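Local coordinates for SusD superfamily protein (PDB 3MYV) that probably binds polysaccharide at the outer membrane, as other members of the SusD family do, at residues F398-R410 with D420-L432. Numbering follows the deposited sequence. Where two conformers were deposited one is given.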
ATOM      1  N   PHE A 398       5.236  -2.841   7.830  1.00 13.86           N
ATOM      2  CA  PHE A 398       4.694  -2.322   9.071  1.00 12.60           C
ATOM      3  C   PHE A 398       3.267  -2.781   9.318  1.00 12.46           C
ATOM      4  O   PHE A 398       2.963  -3.277  10.396  1.00 12.30           O
ATOM      5  CB  PHE A 398       4.809  -0.781   9.137  1.00 11.50           C
ATOM      6  CG  PHE A 398       4.047  -0.126  10.268  1.00 14.35           C
ATOM      7  CD1 PHE A 398       4.498  -0.189  11.588  1.00 13.46           C
ATOM      8  CD2 PHE A 398       2.907   0.644   9.993  1.00 15.08           C
ATOM      9  CE1 PHE A 398       3.802   0.453  12.601  1.00 12.91           C
ATOM     10  CE2 PHE A 398       2.231   1.289  11.002  1.00 13.83           C
ATOM     11  CZ  PHE A 398       2.677   1.186  12.312  1.00 10.36           C
ATOM     12  N   PHE A 399       2.403  -2.604   8.322  1.00 13.27           N
ATOM     13  CA  PHE A 399       0.986  -2.922   8.453  1.00 12.70           C
ATOM     14  C   PHE A 399       0.758  -4.425   8.633  1.00 12.51           C
ATOM     15  O   PHE A 399      -0.076  -4.849   9.442  1.00 13.33           O
ATOM     16  CB  PHE A 399       0.214  -2.451   7.222  1.00 11.54           C
ATOM     17  CG  PHE A 399       0.217  -0.972   7.013  1.00 16.22           C
ATOM     18  CD1 PHE A 399      -0.320  -0.123   7.960  1.00 17.27           C
ATOM     19  CD2 PHE A 399       0.744  -0.431   5.845  1.00 16.13           C
ATOM     20  CE1 PHE A 399      -0.349   1.254   7.738  1.00 13.77           C
ATOM     21  CE2 PHE A 399       0.724   0.934   5.630  1.00 18.47           C
ATOM     22  CZ  PHE A 399       0.176   1.767   6.567  1.00 16.65           C
ATOM     23  N   ASP A 400       1.550  -5.228   7.932  1.00 13.20           N
ATOM     24  CA  ASP A 400       1.378  -6.688   7.981  1.00 12.92           C
ATOM     25  C   ASP A 400       1.760  -7.262   9.348  1.00 13.36           C
ATOM     26  O   ASP A 400       1.110  -8.167   9.848  1.00 12.76           O
ATOM     27  CB  ASP A 400       2.171  -7.379   6.867  1.00 14.17           C
ATOM     28  CG  ASP A 400       1.534  -7.191   5.478  1.00 16.68           C
ATOM     29  OD1 ASP A 400       0.329  -6.870   5.356  1.00 16.64           O
ATOM     30  OD2 ASP A 400       2.250  -7.369   4.492  1.00 12.53           O
ATOM     31  N   LEU A 401       2.810  -6.726   9.955  1.00 12.75           N
ATOM     32  CA  LEU A 401       3.194  -7.181  11.280  1.00 14.30           C
ATOM     33  C   LEU A 401       2.176  -6.692  12.313  1.00 14.93           C
ATOM     34  O   LEU A 401       1.673  -7.480  13.156  1.00 13.74           O
ATOM     35  CB  LEU A 401       4.611  -6.734  11.621  1.00 15.47           C
ATOM     36  CG  LEU A 401       5.709  -7.536  10.899  1.00 15.46           C
ATOM     37  CD1 LEU A 401       7.059  -6.865  11.073  1.00 13.47           C
ATOM     38  CD2 LEU A 401       5.753  -9.009  11.392  1.00 19.90           C
ATOM     39  N   LEU A 402       1.825  -5.411  12.234  1.00 14.98           N
ATOM     40  CA  LEU A 402       1.001  -4.831  13.300  0.50 15.11           C
ATOM     41  C   LEU A 402      -0.416  -5.413  13.284  1.00 15.42           C
ATOM     42  O   LEU A 402      -0.948  -5.705  14.338  1.00 16.23           O
ATOM     43  CB  LEU A 402       0.991  -3.300  13.269  0.50 15.73           C
ATOM     44  CG  LEU A 402       1.439  -2.768  14.632  0.50 18.30           C
ATOM     45  CD1 LEU A 402       2.792  -3.342  14.980  0.50 18.39           C
ATOM     46  CD2 LEU A 402       1.480  -1.252  14.703  0.50 19.03           C
ATOM     47  N   ARG A 403      -1.003  -5.634  12.102  1.00 15.87           N
ATOM     48  CA  ARG A 403      -2.382  -6.161  12.029  1.00 16.35           C
ATOM     49  C   ARG A 403      -2.476  -7.610  12.480  1.00 17.39           C
ATOM     50  O   ARG A 403      -3.561  -8.085  12.796  1.00 17.20           O
ATOM     51  CB  ARG A 403      -2.990  -6.008  10.615  1.00 14.62           C
ATOM     52  CG  ARG A 403      -2.395  -6.953   9.547  1.00 14.43           C
ATOM     53  CD  ARG A 403      -2.915  -6.625   8.143  1.00 15.47           C
ATOM     54  NE  ARG A 403      -2.092  -7.289   7.153  1.00 14.19           N
ATOM     55  CZ  ARG A 403      -2.106  -8.601   6.913  1.00 14.83           C
ATOM     56  NH1 ARG A 403      -2.956  -9.409   7.539  1.00 13.74           N
ATOM     57  NH2 ARG A 403      -1.285  -9.098   6.014  1.00 15.56           N
ATOM     58  N   ASN A 404      -1.341  -8.322  12.497  1.00 14.93           N
ATOM     59  CA  ASN A 404      -1.301  -9.659  13.055  1.00 14.76           C
ATOM     60  C   ASN A 404      -0.851  -9.703  14.511  1.00 15.26           C
ATOM     61  O   ASN A 404      -0.471 -10.748  15.009  1.00 15.11           O
ATOM     62  CB  ASN A 404      -0.386 -10.535  12.216  1.00 15.39           C
ATOM     63  CG  ASN A 404      -1.087 -11.054  10.996  1.00 17.58           C
ATOM     64  OD1 ASN A 404      -2.009 -11.851  11.122  1.00 16.04           O
ATOM     65  ND2 ASN A 404      -0.704 -10.566   9.821  1.00 11.62           N
ATOM     66  N   GLY A 405      -0.865  -8.547  15.166  1.00 15.91           N
ATOM     67  CA  GLY A 405      -0.517  -8.468  16.567  1.00 15.98           C
ATOM     68  C   GLY A 405       0.924  -8.826  16.882  1.00 16.51           C
ATOM     69  O   GLY A 405       1.232  -9.226  18.013  1.00 17.75           O
ATOM     70  N   LYS A 406       1.824  -8.633  15.920  1.00 13.49           N
ATOM     71  CA  LYS A 406       3.241  -8.924  16.145  1.00 16.22           C
ATOM     72  C   LYS A 406       3.993  -7.741  16.743  1.00 17.93           C
ATOM     73  O   LYS A 406       3.570  -6.594  16.609  1.00 17.52           O
ATOM     74  CB  LYS A 406       3.933  -9.347  14.850  1.00 14.79           C
ATOM     75  CG  LYS A 406       3.277 -10.522  14.112  1.00 20.16           C
ATOM     76  CD  LYS A 406       3.342 -11.823  14.930  1.00 21.79           C
ATOM     77  CE  LYS A 406       2.721 -12.968  14.166  1.00 21.02           C
ATOM     78  NZ  LYS A 406       2.878 -14.262  14.935  1.00 22.16           N
ATOM     79  N   THR A 407       5.130  -8.026  17.375  1.00 18.42           N
ATOM     80  CA  THR A 407       6.051  -6.971  17.810  1.00 20.07           C
ATOM     81  C   THR A 407       7.103  -6.823  16.722  1.00 20.94           C
ATOM     82  O   THR A 407       7.743  -7.805  16.335  1.00 19.14           O
ATOM     83  CB  THR A 407       6.752  -7.341  19.103  1.00 24.20           C
ATOM     84  OG1 THR A 407       5.768  -7.603  20.087  1.00 21.54           O
ATOM     85  CG2 THR A 407       7.690  -6.215  19.574  1.00 19.19           C
ATOM     86  N   ILE A 408       7.243  -5.607  16.200  1.00 16.90           N
ATOM     87  CA  ILE A 408       8.271  -5.300  15.201  1.00 17.57           C
ATOM     88  C   ILE A 408       9.564  -5.046  15.975  1.00 17.58           C
ATOM     89  O   ILE A 408       9.616  -4.165  16.834  1.00 17.70           O
ATOM     90  CB  ILE A 408       7.893  -4.078  14.334  1.00 17.80           C
ATOM     91  CG1 ILE A 408       6.482  -4.246  13.736  1.00 20.37           C
ATOM     92  CG2 ILE A 408       8.901  -3.897  13.182  1.00 17.21           C
ATOM     93  CD1 ILE A 408       5.961  -3.034  13.064  1.00 14.92           C
ATOM     94  N   VAL A 409      10.579  -5.864  15.713  1.00 18.46           N
ATOM     95  CA  VAL A 409      11.873  -5.749  16.383  1.00 19.33           C
ATOM     96  C   VAL A 409      12.872  -5.073  15.442  1.00 18.61           C
ATOM     97  O   VAL A 409      13.144  -5.558  14.336  1.00 18.68           O
ATOM     98  CB  VAL A 409      12.403  -7.116  16.828  1.00 21.14           C
ATOM     99  CG1 VAL A 409      13.790  -6.960  17.468  1.00 19.85           C
ATOM    100  CG2 VAL A 409      11.409  -7.789  17.794  1.00 23.74           C
ATOM    101  N   ARG A 410      13.382  -3.937  15.893  1.00 17.09           N
ATOM    102  CA  ARG A 410      14.246  -3.054  15.113  1.00 19.69           C
ATOM    103  C   ARG A 410      15.423  -2.691  15.994  1.00 20.35           C
ATOM    104  O   ARG A 410      15.443  -1.648  16.644  1.00 20.73           O
ATOM    105  CB  ARG A 410      13.465  -1.801  14.679  1.00 22.09           C
ATOM    106  CG  ARG A 410      12.094  -2.148  14.080  1.00 20.45           C
ATOM    107  CD  ARG A 410      11.015  -1.114  14.368  1.00 23.11           C
ATOM    108  NE  ARG A 410      11.069  -0.044  13.391  1.00 21.49           N
ATOM    109  CZ  ARG A 410      11.172   1.256  13.649  1.00 16.64           C
ATOM    110  NH1 ARG A 410      11.184   1.720  14.879  1.00 20.95           N
ATOM    111  NH2 ARG A 410      11.211   2.103  12.636  1.00 19.23           N
ATOM    112  N   ASP A 420      13.080   3.268  17.853  1.00 17.57           N
ATOM    113  CA  ASP A 420      12.165   2.507  18.712  1.00 17.70           C
ATOM    114  C   ASP A 420      12.347   1.017  18.418  1.00 16.76           C
ATOM    115  O   ASP A 420      12.002   0.529  17.335  1.00 16.11           O
ATOM    116  CB  ASP A 420      10.709   2.929  18.495  1.00 16.66           C
ATOM    117  CG  ASP A 420      10.441   4.345  18.942  1.00 22.38           C
ATOM    118  OD1 ASP A 420      10.416   4.622  20.161  1.00 18.53           O
ATOM    119  OD2 ASP A 420      10.281   5.189  18.063  1.00 21.00           O
ATOM    120  N   GLU A 421      12.894   0.286  19.384  1.00 18.41           N
ATOM    121  CA  GLU A 421      13.350  -1.080  19.121  1.00 17.71           C
ATOM    122  C   GLU A 421      12.249  -2.132  19.112  1.00 17.01           C
ATOM    123  O   GLU A 421      12.426  -3.213  18.547  1.00 19.03           O
ATOM    124  CB  GLU A 421      14.419  -1.481  20.144  1.00 21.72           C
ATOM    125  CG  GLU A 421      15.701  -0.675  20.028  1.00 22.53           C
ATOM    126  CD  GLU A 421      16.820  -1.201  20.895  1.00 26.85           C
ATOM    127  OE1 GLU A 421      16.582  -2.066  21.763  1.00 27.29           O
ATOM    128  OE2 GLU A 421      17.948  -0.749  20.698  1.00 29.03           O
ATOM    129  N   GLU A 422      11.136  -1.850  19.783  1.00 18.15           N
ATOM    130  CA  GLU A 422       9.980  -2.738  19.758  1.00 19.55           C
ATOM    131  C   GLU A 422       8.731  -1.917  19.529  1.00 21.11           C
ATOM    132  O   GLU A 422       8.459  -0.969  20.273  1.00 22.97           O
ATOM    133  CB  GLU A 422       9.864  -3.531  21.067  1.00 21.75           C
ATOM    134  CG  GLU A 422      11.036  -4.465  21.266  1.00 24.02           C
ATOM    135  CD  GLU A 422      10.844  -5.468  22.393  1.00 35.57           C
ATOM    136  OE1 GLU A 422       9.983  -5.266  23.269  1.00 40.57           O
ATOM    137  OE2 GLU A 422      11.582  -6.475  22.399  1.00 43.01           O
ATOM    138  N   VAL A 423       8.007  -2.233  18.464  1.00 18.67           N
ATOM    139  CA  VAL A 423       6.767  -1.524  18.121  1.00 17.42           C
ATOM    140  C   VAL A 423       5.649  -2.549  17.976  1.00 18.96           C
ATOM    141  O   VAL A 423       5.799  -3.556  17.272  1.00 17.67           O
ATOM    142  CB  VAL A 423       6.924  -0.720  16.830  1.00 18.52           C
ATOM    143  CG1 VAL A 423       5.559  -0.190  16.343  1.00 13.09           C
ATOM    144  CG2 VAL A 423       7.942   0.416  17.054  1.00 18.04           C
ATOM    145  N   ASP A 424       4.530  -2.309  18.653  1.00 17.31           N
ATOM    146  CA  ASP A 424       3.374  -3.178  18.524  1.00 16.75           C
ATOM    147  C   ASP A 424       2.142  -2.303  18.546  1.00 13.93           C
ATOM    148  O   ASP A 424       2.264  -1.081  18.575  1.00 16.92           O
ATOM    149  CB  ASP A 424       3.359  -4.252  19.624  1.00 16.19           C
ATOM    150  CG  ASP A 424       3.137  -3.710  20.991  1.00 22.13           C
ATOM    151  OD1 ASP A 424       2.693  -2.552  21.168  1.00 23.69           O
ATOM    152  OD2 ASP A 424       3.402  -4.496  21.921  1.00 25.61           O
ATOM    153  N   TRP A 425       0.964  -2.905  18.548  1.00 15.64           N
ATOM    154  CA  TRP A 425      -0.259  -2.124  18.423  1.00 15.58           C
ATOM    155  C   TRP A 425      -0.682  -1.376  19.708  1.00 15.83           C
ATOM    156  O   TRP A 425      -1.744  -0.757  19.747  1.00 17.73           O
ATOM    157  CB  TRP A 425      -1.374  -2.964  17.807  1.00 14.53           C
ATOM    158  CG  TRP A 425      -1.866  -4.141  18.568  1.00 19.91           C
ATOM    159  CD1 TRP A 425      -1.793  -4.338  19.917  1.00 16.09           C
ATOM    160  CD2 TRP A 425      -2.572  -5.278  18.032  1.00 16.90           C
ATOM    161  NE1 TRP A 425      -2.380  -5.544  20.253  1.00 19.69           N
ATOM    162  CE2 TRP A 425      -2.885  -6.128  19.120  1.00 15.40           C
ATOM    163  CE3 TRP A 425      -3.000  -5.641  16.754  1.00 13.24           C
ATOM    164  CZ2 TRP A 425      -3.564  -7.343  18.956  1.00 15.77           C
ATOM    165  CZ3 TRP A 425      -3.680  -6.860  16.589  1.00 15.41           C
ATOM    166  CH2 TRP A 425      -3.951  -7.689  17.679  1.00 21.61           C
ATOM    167  N   ASP A 426       0.123  -1.475  20.759  1.00 17.28           N
ATOM    168  CA  ASP A 426      -0.100  -0.708  21.998  1.00 18.17           C
ATOM    169  C   ASP A 426       0.769   0.539  22.031  1.00 20.80           C
ATOM    170  O   ASP A 426       0.615   1.374  22.921  1.00 21.15           O
ATOM    171  CB  ASP A 426       0.211  -1.557  23.223  1.00 20.48           C
ATOM    172  CG  ASP A 426      -0.759  -2.717  23.401  1.00 22.90           C
ATOM    173  OD1 ASP A 426      -1.937  -2.590  23.047  1.00 22.06           O
ATOM    174  OD2 ASP A 426      -0.326  -3.747  23.930  1.00 26.56           O
ATOM    175  N   PHE A 427       1.685   0.668  21.070  1.00 19.45           N
ATOM    176  CA  PHE A 427       2.538   1.855  20.967  1.00 19.67           C
ATOM    177  C   PHE A 427       1.736   3.030  20.442  1.00 15.69           C
ATOM    178  O   PHE A 427       1.136   2.938  19.377  1.00 18.67           O
ATOM    179  CB  PHE A 427       3.679   1.574  19.996  1.00 20.74           C
ATOM    180  CG  PHE A 427       4.692   2.676  19.893  1.00 19.66           C
ATOM    181  CD1 PHE A 427       5.139   3.357  21.018  1.00 21.50           C
ATOM    182  CD2 PHE A 427       5.273   2.968  18.668  1.00 15.89           C
ATOM    183  CE1 PHE A 427       6.105   4.350  20.907  1.00 25.17           C
ATOM    184  CE2 PHE A 427       6.231   3.925  18.563  1.00 22.06           C
ATOM    185  CZ  PHE A 427       6.656   4.620  19.680  1.00 16.93           C
ATOM    186  N   TYR A 428       1.732   4.143  21.174  1.00 16.32           N
ATOM    187  CA  TYR A 428       0.787   5.221  20.864  1.00 15.82           C
ATOM    188  C   TYR A 428       1.063   5.843  19.507  1.00 16.55           C
ATOM    189  O   TYR A 428       0.154   6.422  18.889  1.00 14.79           O
ATOM    190  CB  TYR A 428       0.719   6.270  21.978  1.00 17.36           C
ATOM    191  CG  TYR A 428       1.820   7.317  22.007  1.00 15.89           C
ATOM    192  CD1 TYR A 428       3.055   7.050  22.582  1.00 21.61           C
ATOM    193  CD2 TYR A 428       1.605   8.584  21.504  1.00 22.35           C
ATOM    194  CE1 TYR A 428       4.050   8.006  22.631  1.00 21.87           C
ATOM    195  CE2 TYR A 428       2.576   9.551  21.553  1.00 17.47           C
ATOM    196  CZ  TYR A 428       3.808   9.258  22.115  1.00 20.02           C
ATOM    197  OH  TYR A 428       4.789  10.220  22.149  1.00 22.16           O
ATOM    198  N   LYS A 429       2.300   5.698  19.026  1.00 14.18           N
ATOM    199  CA  LYS A 429       2.657   6.269  17.728  1.00 15.02           C
ATOM    200  C   LYS A 429       2.527   5.266  16.590  1.00 15.22           C
ATOM    201  O   LYS A 429       2.997   5.543  15.486  1.00 15.94           O
ATOM    202  CB  LYS A 429       4.037   6.924  17.785  1.00 13.17           C
ATOM    203  CG  LYS A 429       4.043   8.097  18.764  1.00 16.14           C
ATOM    204  CD  LYS A 429       5.223   8.994  18.609  1.00 22.38           C
ATOM    205  CE  LYS A 429       6.492   8.386  19.194  1.00 23.94           C
ATOM    206  NZ  LYS A 429       7.568   9.411  19.250  1.00 20.26           N
ATOM    207  N   CYS A 430       1.865   4.124  16.838  1.00 14.94           N
ATOM    208  CA  CYS A 430       1.496   3.224  15.730  1.00 14.74           C
ATOM    209  C   CYS A 430       0.370   3.782  14.867  1.00 14.75           C
ATOM    210  O   CYS A 430       0.027   3.202  13.826  1.00 13.91           O
ATOM    211  CB  CYS A 430       1.165   1.794  16.204  1.00 13.98           C
ATOM    212  SG  CYS A 430      -0.521   1.578  16.923  1.00 15.33           S
ATOM    213  N   VAL A 431      -0.180   4.922  15.288  1.00 13.99           N
ATOM    214  CA  VAL A 431      -1.011   5.780  14.463  1.00 14.49           C
ATOM    215  C   VAL A 431      -0.433   7.182  14.448  1.00 15.16           C
ATOM    216  O   VAL A 431       0.275   7.585  15.382  1.00 16.07           O
ATOM    217  CB  VAL A 431      -2.475   5.848  14.967  1.00 13.66           C
ATOM    218  CG1 VAL A 431      -3.162   4.477  14.794  1.00 11.85           C
ATOM    219  CG2 VAL A 431      -2.544   6.319  16.434  1.00 10.88           C
ATOM    220  N   LEU A 432      -0.719   7.907  13.371  1.00 14.70           N
ATOM    221  CA  LEU A 432      -0.360   9.328  13.284  1.00 13.86           C
ATOM    222  C   LEU A 432      -1.293  10.168  14.124  1.00 14.39           C
ATOM    223  O   LEU A 432      -2.440   9.755  14.401  1.00 14.86           O
ATOM    224  CB  LEU A 432      -0.442   9.822  11.845  1.00 14.60           C
ATOM    225  CG  LEU A 432       0.623   9.310  10.886  1.00 13.67           C
ATOM    226  CD1 LEU A 432       0.208   9.655   9.478  1.00 11.06           C
ATOM    227  CD2 LEU A 432       2.050   9.831  11.189  1.00 11.33           C
TER
HETATM  228  O   HOH W   1       1.032  -5.459  17.108  1.00 24.52           O
HETATM  229  O   HOH W   2       5.668  -6.199  22.386  1.00 36.91           O
HETATM  230  O   HOH W   3      11.602   4.499  15.889  1.00 14.66           O
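A two-stranded antiparallel ribbon, its strands only two residues long and joined by a long loop, and a Schellman-capped helix end form this contact in the RagB/SusD region. Ile408 and Val423 are a hydrogen-bonded pair. Ile408 N donates to Val423 O at 2.7 Å, and Val423 N returns a bond to Ile408 O. Val409 and Glu422 make the adjoining non-hydrogen-bonded pair. Beyond it, Arg410 N donates to Glu421 O. The Arg410 side chain bends at chi2 and chi3, which carries NH1 to Asp420 O (2.8 Å), on a lone pair in the carbonyl plane. A water also joins NH1 to Asp420 N and OD2.

Gly405, with positive phi, is the C-prime residue of the Schellman motif. Its CA lies over a face of the Trp425 indole, 3.6 Å from the six-membered ring centroid, in a CH-pi contact. Trp425 CG sits between its backbone N and carbonyl carbon (chi1 64°), which lays the ring across the helix end. Replacing Trp425 with an alanine would probably leave Gly405 without its aromatic cover and open a gap beside the helix terminus.

Leu402 has two conformers. In the one given, it lies next to Trp425 CB, with its methyls against Asp424 and Cys430, CD1 being 3.6 Å from Asp424 CA. The edge of the Phe398 ring faces Cys430 O, 3.7 Å from CZ, while CE1 reaches Val423 CG1.

Helix 397-403 also packs on helix 189-202 through Phe399 and Arg403. Asn404 and Lys406 touch helix 380-391, where Lys406 forms a salt bridge with Asp381.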